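Local coordinates for sensor protein kinase WalK (Staphylococcus aureus, PDB 4YWZ) that probably senses a cell-surface signal through its extracellular receptor domain, as the essential histidine kinase of the WalKR two-component system, at residues D89-K94 and V117-I122; I72-Q77 and S81-K86; K17-Y22 and Q57-I62. The protein carries 1 engineered substitution. One frame throughout, in Å; residues are numbered along the deposited sequence.

Contact 1. Residues D89-K94 and V117-I122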
ATOM      1  N   ASP A  89      22.749 -16.250   5.570  1.00 19.74           N
ATOM      2  CA  ASP A  89      21.292 -16.304   5.362  1.00 19.61           C
ATOM      3  C   ASP A  89      21.022 -17.300   4.249  1.00 18.30           C
ATOM      4  O   ASP A  89      21.453 -17.119   3.103  1.00 18.17           O
ATOM      5  CB  ASP A  89      20.775 -14.928   5.086  1.00 21.07           C
ATOM      6  CG  ASP A  89      19.301 -14.860   4.878  1.00 23.32           C
ATOM      7  OD1 ASP A  89      18.720 -15.636   4.078  1.00 21.07           O
ATOM      8  OD2 ASP A  89      18.671 -13.962   5.547  1.00 25.50           O
ATOM      9  N   SER A  90      20.295 -18.370   4.609  1.00 18.67           N
ATOM     10  CA  SER A  90      20.017 -19.433   3.657  1.00 19.00           C
ATOM     11  C   SER A  90      19.108 -19.013   2.472  1.00 18.56           C
ATOM     12  O   SER A  90      19.236 -19.529   1.378  1.00 18.80           O
ATOM     13  CB  SER A  90      19.224 -20.576   4.379  1.00 23.23           C
ATOM     14  OG  SER A  90      20.232 -21.223   5.106  1.00 34.28           O
ATOM     15  N   SER A  91      18.216 -18.069   2.749  1.00 18.12           N
ATOM     16  CA  SER A  91      17.311 -17.613   1.676  1.00 18.64           C
ATOM     17  C   SER A  91      18.078 -16.790   0.661  1.00 18.89           C
ATOM     18  O   SER A  91      17.894 -16.889  -0.550  1.00 18.19           O
ATOM     19  CB  SER A  91      16.097 -16.824   2.236  1.00 17.40           C
ATOM     20  OG  SER A  91      16.427 -15.549   2.777  1.00 17.56           O
ATOM     21  N   VAL A  92      19.043 -16.033   1.143  1.00 17.51           N
ATOM     22  CA  VAL A  92      19.937 -15.236   0.264  1.00 17.61           C
ATOM     23  C   VAL A  92      20.782 -16.210  -0.588  1.00 17.67           C
ATOM     24  O   VAL A  92      20.938 -16.040  -1.799  1.00 18.14           O
ATOM     25  CB  VAL A  92      20.836 -14.289   1.043  1.00 17.32           C
ATOM     26  CG1 VAL A  92      21.978 -13.649   0.227  1.00 17.03           C
ATOM     27  CG2 VAL A  92      19.995 -13.199   1.714  1.00 19.39           C
ATOM     28  N   GLN A  93      21.360 -17.223   0.070  1.00 18.91           N
ATOM     29  CA  GLN A  93      22.161 -18.272  -0.627  1.00 20.19           C
ATOM     30  C   GLN A  93      21.337 -18.918  -1.730  1.00 19.98           C
ATOM     31  O   GLN A  93      21.898 -19.144  -2.831  1.00 20.01           O
ATOM     32  CB  GLN A  93      22.673 -19.315   0.371  1.00 22.53           C
ATOM     33  CG  GLN A  93      23.667 -18.795   1.393  1.00 30.32           C
ATOM     34  CD  GLN A  93      23.975 -19.634   2.701  1.00 33.94           C
ATOM     35  OE1 GLN A  93      23.178 -20.383   3.202  1.00 33.98           O
ATOM     36  NE2 GLN A  93      25.111 -19.368   3.273  1.00 41.37           N
ATOM     37  N   LYS A  94      20.062 -19.227  -1.429  1.00 18.19           N
ATOM     38  CA  LYS A  94      19.174 -19.850  -2.380  1.00 19.51           C
ATOM     39  C   LYS A  94      19.022 -18.931  -3.634  1.00 19.85           C
ATOM     40  O   LYS A  94      19.149 -19.323  -4.784  1.00 21.08           O
ATOM     41  CB  LYS A  94      17.903 -20.345  -1.811  1.00 21.73           C
ATOM     42  CG  LYS A  94      16.984 -20.997  -2.772  1.00 25.09           C
ATOM     43  CD  LYS A  94      15.716 -21.484  -2.066  1.00 28.69           C
ATOM     44  CE  LYS A  94      14.912 -22.330  -2.995  1.00 40.62           C
ATOM     45  NZ  LYS A  94      13.479 -22.412  -2.648  1.00 48.62           N
ATOM     46  N   VAL A 117       7.051 -10.004   9.477  1.00 16.55           N
ATOM     47  CA  VAL A 117       7.775  -9.272   8.449  1.00 17.06           C
ATOM     48  C   VAL A 117       7.936 -10.166   7.230  1.00 18.68           C
ATOM     49  O   VAL A 117       8.144 -11.334   7.362  1.00 17.54           O
ATOM     50  CB  VAL A 117       9.169  -8.870   8.954  1.00 18.14           C
ATOM     51  CG1 VAL A 117      10.025  -8.321   7.815  1.00 18.02           C
ATOM     52  CG2 VAL A 117       9.007  -7.781  10.037  1.00 20.51           C
ATOM     53  N   TRP A 118       7.757  -9.644   6.056  1.00 16.86           N
ATOM     54  CA  TRP A 118       7.841 -10.424   4.868  1.00 16.64           C
ATOM     55  C   TRP A 118       9.200 -10.137   4.276  1.00 16.07           C
ATOM     56  O   TRP A 118       9.560  -8.992   3.935  1.00 18.06           O
ATOM     57  CB  TRP A 118       6.735 -10.084   3.852  1.00 17.83           C
ATOM     58  CG  TRP A 118       6.651 -10.987   2.688  1.00 16.31           C
ATOM     59  CD1 TRP A 118       6.502 -12.319   2.727  1.00 17.39           C
ATOM     60  CD2 TRP A 118       6.715 -10.637   1.280  1.00 17.99           C
ATOM     61  NE1 TRP A 118       6.458 -12.858   1.422  1.00 20.34           N
ATOM     62  CE2 TRP A 118       6.607 -11.849   0.532  1.00 20.71           C
ATOM     63  CE3 TRP A 118       6.911  -9.450   0.593  1.00 19.24           C
ATOM     64  CZ2 TRP A 118       6.612 -11.867  -0.865  1.00 18.88           C
ATOM     65  CZ3 TRP A 118       6.978  -9.480  -0.798  1.00 18.38           C
ATOM     66  CH2 TRP A 118       6.841 -10.688  -1.493  1.00 18.17           C
ATOM     67  N   VAL A 119       9.974 -11.208   4.027  1.00 14.72           N
ATOM     68  CA  VAL A 119      11.323 -11.101   3.496  1.00 15.59           C
ATOM     69  C   VAL A 119      11.261 -11.592   2.040  1.00 16.36           C
ATOM     70  O   VAL A 119      10.693 -12.655   1.715  1.00 17.52           O
ATOM     71  CB  VAL A 119      12.339 -12.034   4.209  1.00 17.55           C
ATOM     72  CG1 VAL A 119      13.682 -12.164   3.449  1.00 18.47           C
ATOM     73  CG2 VAL A 119      12.485 -11.602   5.666  1.00 20.67           C
ATOM     74  N   TYR A 120      11.717 -10.708   1.141  1.00 15.46           N
ATOM     75  CA  TYR A 120      11.770 -10.969  -0.336  1.00 15.33           C
ATOM     76  C   TYR A 120      13.205 -10.774  -0.752  1.00 15.82           C
ATOM     77  O   TYR A 120      13.862  -9.758  -0.523  1.00 16.53           O
ATOM     78  CB  TYR A 120      10.832 -10.021  -1.042  1.00 17.97           C
ATOM     79  CG  TYR A 120      10.820 -10.188  -2.547  1.00 15.13           C
ATOM     80  CD1 TYR A 120      10.184 -11.267  -3.062  1.00 18.52           C
ATOM     81  CD2 TYR A 120      11.415  -9.275  -3.366  1.00 18.59           C
ATOM     82  CE1 TYR A 120      10.138 -11.483  -4.455  1.00 20.35           C
ATOM     83  CE2 TYR A 120      11.394  -9.431  -4.739  1.00 19.75           C
ATOM     84  CZ  TYR A 120      10.799 -10.552  -5.239  1.00 18.25           C
ATOM     85  OH  TYR A 120      10.733 -10.764  -6.656  1.00 20.94           O
ATOM     86  N   ASN A 121      13.712 -11.753  -1.505  1.00 15.33           N
ATOM     87  CA  ASN A 121      14.965 -11.684  -2.142  1.00 14.68           C
ATOM     88  C   ASN A 121      14.792 -11.759  -3.700  1.00 14.54           C
ATOM     89  O   ASN A 121      14.050 -12.601  -4.215  1.00 16.15           O
ATOM     90  CB  ASN A 121      15.793 -12.913  -1.784  1.00 15.75           C
ATOM     91  CG  ASN A 121      16.275 -12.902  -0.369  1.00 16.90           C
ATOM     92  OD1 ASN A 121      16.978 -11.988   0.008  1.00 17.85           O
ATOM     93  ND2 ASN A 121      15.905 -13.871   0.379  1.00 16.80           N
ATOM     94  N   ILE A 122      15.473 -10.826  -4.351  1.00 14.26           N
ATOM     95  CA  ILE A 122      15.581 -10.845  -5.831  1.00 16.44           C
ATOM     96  C   ILE A 122      17.029 -10.731  -6.233  1.00 16.84           C
ATOM     97  O   ILE A 122      17.751  -9.817  -5.883  1.00 17.87           O
ATOM     98  CB  ILE A 122      14.687  -9.792  -6.534  1.00 20.91           C
ATOM     99  CG1 ILE A 122      14.871  -9.934  -8.068  1.00 22.59           C
ATOM    100  CG2 ILE A 122      14.913  -8.401  -6.034  1.00 18.78           C
ATOM    101  CD1 ILE A 122      13.906  -9.105  -8.887  1.00 23.97           C
TER
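Val119 is the first residue of strand 117-122 to approach helix 90-94, and only loosely: its CG1 methyl lies 4.4 Å from Ser91 OG, while it also rests on Tyr135 and His104 of the flanking strands. Tyr120 points to the other face of the sheet, where the long helix 7-37 packs. This division is that of a PAS-like Cache domain, whose central antiparallel sheet carries that long helix on one face and the short helix 90-98 on the other. Helix segment 90-94 runs at 27° to strand segment 117-122, the axes approaching to 8.6 Å.

Asn121 makes the main contact. Its ND2 donates to Ser91 OG at 3.0 Å, with the oxygen close to the amide plane although the bond is bent (133°). With CG beside its backbone N (chi1 -72°), the amide is presented to the first turn of the helix. Ser91 OG passes the chain of bonds on, donating to Asp89 OD1 at 2.6 Å on the syn side of the carboxylate. Asp89 is the N-cap residue, and its OD1 also accepts from Val92 N at 3.0 Å, a bond arriving from above the carboxylate plane. On its other branch, Asn121 OD1 accepts from Asn133 ND2 and touches the Val92 CG2 methyl at 3.7 Å, the Asn121 and Val92 side chains crossing at about a right angle; Asn102 OD1 also accepts from Asn121 ND2.

Contact 2. Residues I72-Q77 and S81-K86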
ATOM      1  N   ILE A  72      27.008  -5.445   1.320  1.00 20.35           N
ATOM      2  CA  ILE A  72      27.689  -4.279   0.684  1.00 21.94           C
ATOM      3  C   ILE A  72      27.082  -3.004   1.142  1.00 25.07           C
ATOM      4  O   ILE A  72      27.805  -1.941   1.374  1.00 24.86           O
ATOM      5  CB  ILE A  72      27.601  -4.409  -0.879  1.00 23.18           C
ATOM      6  CG1 ILE A  72      28.315  -5.659  -1.409  1.00 29.57           C
ATOM      7  CG2 ILE A  72      28.182  -3.182  -1.588  1.00 26.35           C
ATOM      8  CD1 ILE A  72      29.735  -5.779  -0.901  1.00 25.68           C
ATOM      9  N   ALA A  73      25.756  -2.994   1.294  1.00 21.52           N
ATOM     10  CA  ALA A  73      25.042  -1.745   1.556  1.00 20.61           C
ATOM     11  C   ALA A  73      23.734  -2.095   2.247  1.00 20.79           C
ATOM     12  O   ALA A  73      23.143  -3.126   1.989  1.00 19.27           O
ATOM     13  CB  ALA A  73      24.733  -1.015   0.280  1.00 21.85           C
ATOM     14  N   THR A  74      23.305  -1.130   3.065  1.00 21.76           N
ATOM     15  CA  THR A  74      22.014  -1.150   3.715  1.00 21.02           C
ATOM     16  C   THR A  74      21.409   0.244   3.713  1.00 23.67           C
ATOM     17  O   THR A  74      22.121   1.266   3.716  1.00 24.65           O
ATOM     18  CB  THR A  74      22.073  -1.648   5.190  1.00 23.29           C
ATOM     19  OG1 THR A  74      20.762  -1.566   5.774  1.00 24.48           O
ATOM     20  CG2 THR A  74      23.053  -0.874   6.081  1.00 24.95           C
ATOM     21  N   THR A  75      20.083   0.282   3.749  1.00 23.18           N
ATOM     22  CA  THR A  75      19.324   1.528   3.899  1.00 22.59           C
ATOM     23  C   THR A  75      19.071   1.941   5.355  1.00 24.13           C
ATOM     24  O   THR A  75      18.629   3.100   5.578  1.00 25.80           O
ATOM     25  CB  THR A  75      18.002   1.425   3.248  1.00 19.85           C
ATOM     26  OG1 THR A  75      17.200   0.396   3.870  1.00 18.78           O
ATOM     27  CG2 THR A  75      18.181   1.101   1.792  1.00 23.32           C
ATOM     28  N   LYS A  76      19.427   1.092   6.295  1.00 22.94           N
ATOM     29  CA  LYS A  76      19.199   1.313   7.723  1.00 27.67           C
ATOM     30  C   LYS A  76      20.485   1.691   8.442  1.00 31.88           C
ATOM     31  O   LYS A  76      21.423   0.880   8.638  1.00 30.11           O
ATOM     32  CB  LYS A  76      18.455   0.114   8.345  1.00 27.63           C
ATOM     33  CG  LYS A  76      18.138   0.282   9.809  1.00 36.46           C
ATOM     34  CD  LYS A  76      17.119  -0.727  10.381  1.00 39.58           C
ATOM     35  CE  LYS A  76      15.798  -0.883   9.671  1.00 44.38           C
ATOM     36  NZ  LYS A  76      14.772   0.225   9.706  1.00 52.32           N
ATOM     37  N   GLN A  77      20.562   2.984   8.772  1.00 35.95           N
ATOM     38  CA  GLN A  77      21.783   3.555   9.404  1.00 38.69           C
ATOM     39  C   GLN A  77      22.191   2.802  10.685  1.00 33.63           C
ATOM     40  O   GLN A  77      23.369   2.543  10.935  1.00 32.27           O
ATOM     41  CB  GLN A  77      21.541   5.068   9.625  1.00 49.83           C
ATOM     42  CG  GLN A  77      22.655   5.827  10.320  1.00 56.64           C
ATOM     43  CD  GLN A  77      22.121   6.650  11.494  1.00 72.46           C
ATOM     44  OE1 GLN A  77      21.950   6.138  12.615  1.00 80.44           O
ATOM     45  NE2 GLN A  77      21.837   7.928  11.240  1.00 72.45           N
ATOM     46  N   SER A  81      26.890  -1.460  11.056  1.00 29.97           N
ATOM     47  CA  SER A  81      27.834  -2.498  11.454  1.00 33.93           C
ATOM     48  C   SER A  81      27.795  -3.814  10.608  1.00 33.78           C
ATOM     49  O   SER A  81      28.781  -4.552  10.559  1.00 31.37           O
ATOM     50  CB  SER A  81      27.726  -2.813  12.921  1.00 36.66           C
ATOM     51  OG  SER A  81      26.488  -3.377  13.278  1.00 37.09           O
ATOM     52  N   LEU A  82      26.662  -4.104   9.926  1.00 27.27           N
ATOM     53  CA  LEU A  82      26.593  -5.278   9.075  1.00 26.29           C
ATOM     54  C   LEU A  82      27.448  -5.178   7.836  1.00 23.67           C
ATOM     55  O   LEU A  82      27.749  -6.222   7.236  1.00 26.42           O
ATOM     56  CB  LEU A  82      25.155  -5.550   8.636  1.00 25.11           C
ATOM     57  CG  LEU A  82      24.108  -5.787   9.742  1.00 29.35           C
ATOM     58  CD1 LEU A  82      22.777  -6.032   9.078  1.00 30.49           C
ATOM     59  CD2 LEU A  82      24.552  -6.941  10.645  1.00 34.56           C
ATOM     60  N   ILE A  83      27.765  -3.964   7.368  1.00 24.44           N
ATOM     61  CA  ILE A  83      28.502  -3.791   6.101  1.00 24.76           C
ATOM     62  C   ILE A  83      29.821  -4.579   6.203  1.00 25.13           C
ATOM     63  O   ILE A  83      30.525  -4.522   7.241  1.00 26.66           O
ATOM     64  CB  ILE A  83      28.718  -2.288   5.776  1.00 27.07           C
ATOM     65  CG1 ILE A  83      27.351  -1.607   5.572  1.00 35.26           C
ATOM     66  CG2 ILE A  83      29.620  -2.094   4.567  1.00 29.25           C
ATOM     67  CD1 ILE A  83      27.415  -0.127   5.813  1.00 40.79           C
ATOM     68  N   ASN A  84      30.154  -5.298   5.147  1.00 25.91           N
ATOM     69  CA  ASN A  84      31.291  -6.170   5.022  1.00 26.73           C
ATOM     70  C   ASN A  84      31.262  -7.497   5.813  1.00 26.39           C
ATOM     71  O   ASN A  84      32.212  -8.269   5.739  1.00 28.88           O
ATOM     72  CB  ASN A  84      32.577  -5.399   5.362  1.00 32.46           C
ATOM     73  CG  ASN A  84      32.846  -4.325   4.342  1.00 33.91           C
ATOM     74  OD1 ASN A  84      32.659  -4.533   3.159  1.00 38.28           O
ATOM     75  ND2 ASN A  84      33.183  -3.160   4.797  1.00 39.72           N
ATOM     76  N   GLN A  85      30.191  -7.764   6.517  1.00 26.80           N
ATOM     77  CA  GLN A  85      29.975  -9.052   7.130  1.00 25.64           C
ATOM     78  C   GLN A  85      29.282  -9.992   6.169  1.00 24.49           C
ATOM     79  O   GLN A  85      28.573  -9.572   5.278  1.00 22.55           O
ATOM     80  CB  GLN A  85      29.169  -8.865   8.401  1.00 25.73           C
ATOM     81  CG  GLN A  85      29.887  -7.902   9.338  1.00 33.72           C
ATOM     82  CD  GLN A  85      29.358  -7.738  10.746  1.00 49.71           C
ATOM     83  OE1 GLN A  85      28.164  -7.551  10.994  1.00 52.41           O
ATOM     84  NE2 GLN A  85      30.291  -7.701  11.687  1.00 60.93           N
ATOM     85  N   LYS A  86      29.492 -11.299   6.375  1.00 23.92           N
ATOM     86  CA  LYS A  86      28.714 -12.302   5.730  1.00 22.97           C
ATOM     87  C   LYS A  86      27.260 -12.261   6.177  1.00 22.99           C
ATOM     88  O   LYS A  86      26.955 -12.135   7.351  1.00 23.48           O
ATOM     89  CB  LYS A  86      29.281 -13.707   6.089  1.00 26.45           C
ATOM     90  CG  LYS A  86      30.650 -14.011   5.470  1.00 30.81           C
ATOM     91  CD  LYS A  86      30.592 -14.499   4.047  1.00 36.29           C
ATOM     92  CE  LYS A  86      32.006 -14.478   3.462  1.00 42.77           C
ATOM     93  NZ  LYS A  86      32.062 -15.272   2.190  1.00 42.53           N
TER
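Ile83 bridges the loop 81-86 to the edge strand at Ile72 and Thr74. From CB its two branches part. With CG1 beside the backbone N (chi1 -63°), the CG2 methyl lies anti to that N and reaches the carbonyl oxygen of Ile72 at 3.7 Å. CG1 takes the other direction, lying 4.4 Å from the CG2 methyl of Thr74, and CD1 at the tip stays about as far. Ile83 thus spans two points of the strand, the Ile72 carbonyl and the Thr74 methyl.

Thr74 turns its methyl to Ile83, while its hydroxyl is engaged elsewhere: OG1 accepts from Lys76 N at 3.0 Å in a nearly straight bond (170°), which makes an ST turn, and is hydrogen-bonded to Glu61 OE2 on strand 59-66. Ile72 and Ala73 face Phe64 in a classic beta bulge. In the loop, Leu82 to Gln85 form a type II turn closed by Gln85 N to Leu82 O, with Asn84 in the left-handed region (phi 72°) as its third position requires.

No hydrogen bond joins the segments; the loop is tied to the strand by backbone bonds of Asn84 and Gln85 to Ile71, and Ile83 adds van der Waals contact, which depends little on angle.

Contact 3. Residues K17-Y22 and Q57-I62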
ATOM      1  N   LYS A  17       2.577  -8.162  -4.163  1.00 21.74           N
ATOM      2  CA  LYS A  17       2.712  -7.818  -5.618  1.00 22.11           C
ATOM      3  C   LYS A  17       3.308  -6.489  -5.772  1.00 21.71           C
ATOM      4  O   LYS A  17       4.240  -6.239  -6.559  1.00 25.35           O
ATOM      5  CB  LYS A  17       1.399  -7.902  -6.330  1.00 25.37           C
ATOM      6  CG  LYS A  17       1.500  -7.662  -7.838  1.00 35.40           C
ATOM      7  CD  LYS A  17       0.066  -7.648  -8.416  1.00 38.24           C
ATOM      8  CE  LYS A  17       0.144  -7.329  -9.885  1.00 48.89           C
ATOM      9  NZ  LYS A  17      -1.231  -7.267 -10.443  1.00 50.98           N
ATOM     10  N   ASN A  18       2.866  -5.531  -4.974  1.00 22.21           N
ATOM     11  CA  ASN A  18       3.436  -4.245  -4.910  1.00 21.90           C
ATOM     12  C   ASN A  18       4.976  -4.122  -4.602  1.00 21.36           C
ATOM     13  O   ASN A  18       5.763  -3.433  -5.291  1.00 23.86           O
ATOM     14  CB  ASN A  18       2.599  -3.506  -3.930  1.00 29.97           C
ATOM     15  CG  ASN A  18       2.623  -2.025  -4.125  1.00 27.24           C
ATOM     16  OD1 ASN A  18       2.188  -1.485  -5.195  1.00 22.94           O
ATOM     17  ND2 ASN A  18       3.183  -1.345  -3.156  1.00 26.84           N
ATOM     18  N   ILE A  19       5.405  -4.792  -3.548  1.00 20.69           N
ATOM     19  CA  ILE A  19       6.802  -4.887  -3.171  1.00 19.40           C
ATOM     20  C   ILE A  19       7.565  -5.507  -4.386  1.00 19.32           C
ATOM     21  O   ILE A  19       8.650  -5.041  -4.698  1.00 19.59           O
ATOM     22  CB  ILE A  19       7.001  -5.742  -1.941  1.00 20.29           C
ATOM     23  CG1 ILE A  19       6.409  -5.115  -0.647  1.00 22.98           C
ATOM     24  CG2 ILE A  19       8.465  -6.055  -1.718  1.00 21.27           C
ATOM     25  CD1 ILE A  19       6.822  -3.720  -0.371  1.00 27.13           C
ATOM     26  N   THR A  20       7.069  -6.609  -4.899  1.00 18.77           N
ATOM     27  CA  THR A  20       7.794  -7.302  -5.988  1.00 19.91           C
ATOM     28  C   THR A  20       7.964  -6.447  -7.263  1.00 21.09           C
ATOM     29  O   THR A  20       9.015  -6.491  -7.923  1.00 21.52           O
ATOM     30  CB  THR A  20       7.194  -8.643  -6.382  1.00 23.79           C
ATOM     31  OG1 THR A  20       5.919  -8.468  -6.956  1.00 30.66           O
ATOM     32  CG2 THR A  20       6.978  -9.535  -5.201  1.00 24.34           C
ATOM     33  N   GLN A  21       6.930  -5.664  -7.619  1.00 21.74           N
ATOM     34  CA  GLN A  21       7.030  -4.807  -8.805  1.00 22.71           C
ATOM     35  C   GLN A  21       8.049  -3.682  -8.503  1.00 22.52           C
ATOM     36  O   GLN A  21       8.845  -3.313  -9.377  1.00 23.32           O
ATOM     37  CB  GLN A  21       5.641  -4.302  -9.182  1.00 22.35           C
ATOM     38  CG  GLN A  21       4.752  -5.355  -9.735  1.00 26.49           C
ATOM     39  CD  GLN A  21       3.327  -4.883  -9.983  1.00 31.30           C
ATOM     40  OE1 GLN A  21       2.854  -4.067  -9.256  1.00 34.20           O
ATOM     41  NE2 GLN A  21       2.656  -5.433 -10.984  1.00 35.88           N
ATOM     42  N   TYR A  22       8.049  -3.062  -7.284  1.00 20.83           N
ATOM     43  CA  TYR A  22       9.083  -2.095  -6.950  1.00 21.97           C
ATOM     44  C   TYR A  22      10.491  -2.721  -7.006  1.00 24.01           C
ATOM     45  O   TYR A  22      11.487  -2.107  -7.508  1.00 21.95           O
ATOM     46  CB  TYR A  22       8.883  -1.481  -5.576  1.00 24.19           C
ATOM     47  CG  TYR A  22       8.038  -0.243  -5.581  1.00 26.11           C
ATOM     48  CD1 TYR A  22       8.540   0.973  -6.026  1.00 25.03           C
ATOM     49  CD2 TYR A  22       6.736  -0.255  -5.022  1.00 33.08           C
ATOM     50  CE1 TYR A  22       7.703   2.141  -6.092  1.00 28.37           C
ATOM     51  CE2 TYR A  22       5.938   0.893  -5.017  1.00 39.51           C
ATOM     52  CZ  TYR A  22       6.425   2.100  -5.545  1.00 36.24           C
ATOM     53  OH  TYR A  22       5.581   3.259  -5.538  1.00 34.07           O
ATOM     54  N   GLN A  57       6.788   3.627   2.283  1.00 26.33           N
ATOM     55  CA  GLN A  57       6.328   3.328   3.668  1.00 26.99           C
ATOM     56  C   GLN A  57       6.364   1.813   4.010  1.00 24.98           C
ATOM     57  O   GLN A  57       6.600   1.460   5.140  1.00 25.79           O
ATOM     58  CB  GLN A  57       4.921   3.876   3.981  1.00 34.03           C
ATOM     59  CG  GLN A  57       4.496   5.128   3.185  1.00 47.22           C
ATOM     60  CD  GLN A  57       2.937   5.374   3.217  1.00 59.20           C
ATOM     61  OE1 GLN A  57       2.296   5.517   2.174  1.00 48.33           O
ATOM     62  NE2 GLN A  57       2.349   5.389   4.423  1.00 59.86           N
ATOM     63  N   GLU A  58       6.046   0.992   3.062  1.00 21.53           N
ATOM     64  CA  GLU A  58       5.935  -0.451   3.294  1.00 19.51           C
ATOM     65  C   GLU A  58       7.301  -1.168   3.419  1.00 19.77           C
ATOM     66  O   GLU A  58       7.301  -2.350   3.742  1.00 19.80           O
ATOM     67  CB  GLU A  58       5.105  -1.092   2.203  1.00 26.26           C
ATOM     68  CG  GLU A  58       3.647  -0.558   2.074  1.00 29.06           C
ATOM     69  CD  GLU A  58       3.420   0.588   1.062  1.00 39.90           C
ATOM     70  OE1 GLU A  58       4.325   1.480   0.873  1.00 37.15           O
ATOM     71  OE2 GLU A  58       2.286   0.598   0.465  1.00 40.73           O
ATOM     72  N   ILE A  59       8.426  -0.502   3.058  1.00 18.27           N
ATOM     73  CA  ILE A  59       9.744  -1.164   3.155  1.00 18.46           C
ATOM     74  C   ILE A  59      10.441  -0.766   4.440  1.00 19.22           C
ATOM     75  O   ILE A  59      10.600   0.457   4.773  1.00 22.23           O
ATOM     76  CB  ILE A  59      10.562  -0.839   1.922  1.00 20.52           C
ATOM     77  CG1 ILE A  59       9.944  -1.630   0.754  1.00 24.50           C
ATOM     78  CG2 ILE A  59      12.045  -1.267   2.167  1.00 23.38           C
ATOM     79  CD1 ILE A  59      10.659  -1.556  -0.541  1.00 27.13           C
ATOM     80  N   GLY A  60      10.855  -1.770   5.222  1.00 18.41           N
ATOM     81  CA  GLY A  60      11.647  -1.608   6.435  1.00 20.66           C
ATOM     82  C   GLY A  60      13.121  -1.344   6.168  1.00 22.88           C
ATOM     83  O   GLY A  60      13.693  -0.357   6.599  1.00 23.27           O
ATOM     84  N   GLU A  61      13.734  -2.241   5.403  1.00 17.11           N
ATOM     85  CA  GLU A  61      15.158  -2.170   5.073  1.00 17.15           C
ATOM     86  C   GLU A  61      15.419  -2.890   3.756  1.00 17.09           C
ATOM     87  O   GLU A  61      14.704  -3.817   3.445  1.00 17.17           O
ATOM     88  CB  GLU A  61      15.922  -2.908   6.105  1.00 15.81           C
ATOM     89  CG  GLU A  61      17.458  -2.728   6.009  1.00 18.79           C
ATOM     90  CD  GLU A  61      18.250  -3.486   7.096  1.00 21.24           C
ATOM     91  OE1 GLU A  61      17.685  -4.193   7.950  1.00 23.55           O
ATOM     92  OE2 GLU A  61      19.485  -3.455   7.020  1.00 21.79           O
ATOM     93  N   ILE A  62      16.358  -2.365   2.975  1.00 16.47           N
ATOM     94  CA  ILE A  62      16.852  -3.061   1.799  1.00 15.32           C
ATOM     95  C   ILE A  62      18.335  -3.244   2.057  1.00 16.90           C
ATOM     96  O   ILE A  62      19.052  -2.290   2.467  1.00 18.60           O
ATOM     97  CB  ILE A  62      16.614  -2.305   0.498  1.00 17.07           C
ATOM     98  CG1 ILE A  62      15.143  -1.890   0.347  1.00 17.30           C
ATOM     99  CG2 ILE A  62      17.131  -3.173  -0.661  1.00 17.16           C
ATOM    100  CD1 ILE A  62      14.844  -1.069  -0.917  1.00 18.32           C
TER
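Segment 17-22 of helix 7-37 passes the loop residue Glu58 and the start of strand 59-66, the CA atoms of Ile19 and Glu58 being 7.9 Å apart, a spacing bridged by side chains alone, with no hydrogen bond across it. Ile19 does most of this. Its CB does not aim straight at the strand, but CG1 sits beside the backbone N and a second turn of the chain (chi2 -51°) swings CD1 across the gap. There CD1 meets CG1 of Ile59 at 3.9 Å and CB of Glu58 at 4.1 Å, both side chains lying oblique to it. Ile59 backs onto Ala54, while Ile19 is also touched by Ser138 and by Met56, which packs against Asn18 and Tyr22 as well.

Glu58 thus joins through its aliphatic base. Its chain bends at chi2 (93°), which carries the carboxylate to the neighbourhood of Asn18, yet Asn18 ND2 stays 4.2 Å from Glu58 OE2, beyond hydrogen-bonding distance. The other end of the amide is committed to the dimer: Asn18 OD1 accepts from Asn14 ND2 of the second subunit, as does Gln21 OE1. Inside the helix, Lys17 O accepts twice, from Gln21 N and from Thr20 OG1 at 2.8 Å, the latter tilted out of the carbonyl plane.

Beyond Ile59 the strand has a classic beta bulge, where Gly60 and Glu61 both face Glu137. A long N-terminal helix laid across an antiparallel sheet of strand order 2-1-5-4-3 is the build of the PAS-like Cache sensor domains; in this dimer the same helix packs on the sheet through residues such as Ile19, with Asn18 and Gln21 among those that meet the second subunit.

The three contacts are fastened to one five-stranded antiparallel sheet and follow in series along the chain: contact 3 closes first, then contact 2, then contact 1. Contacts 1 and 2 have centres about 15 Å apart, contacts 1 and 3 about 14 Å, and contacts 2 and 3 about 18 Å. Contacts 1 and 3 lie on opposite faces and meet through the sheet, where Trp118 CZ3 packs on Ile19 CG2 at 3.8 Å. Contacts 2 and 3 share the neighbouring strands 59-66 and 71-74, joined by a probable hydrogen bond between Thr75 OG1 and Ile62 N. One sheet thus joins helix 7-37, which meets the second subunit, to the loop and helix 90-98 on the far side.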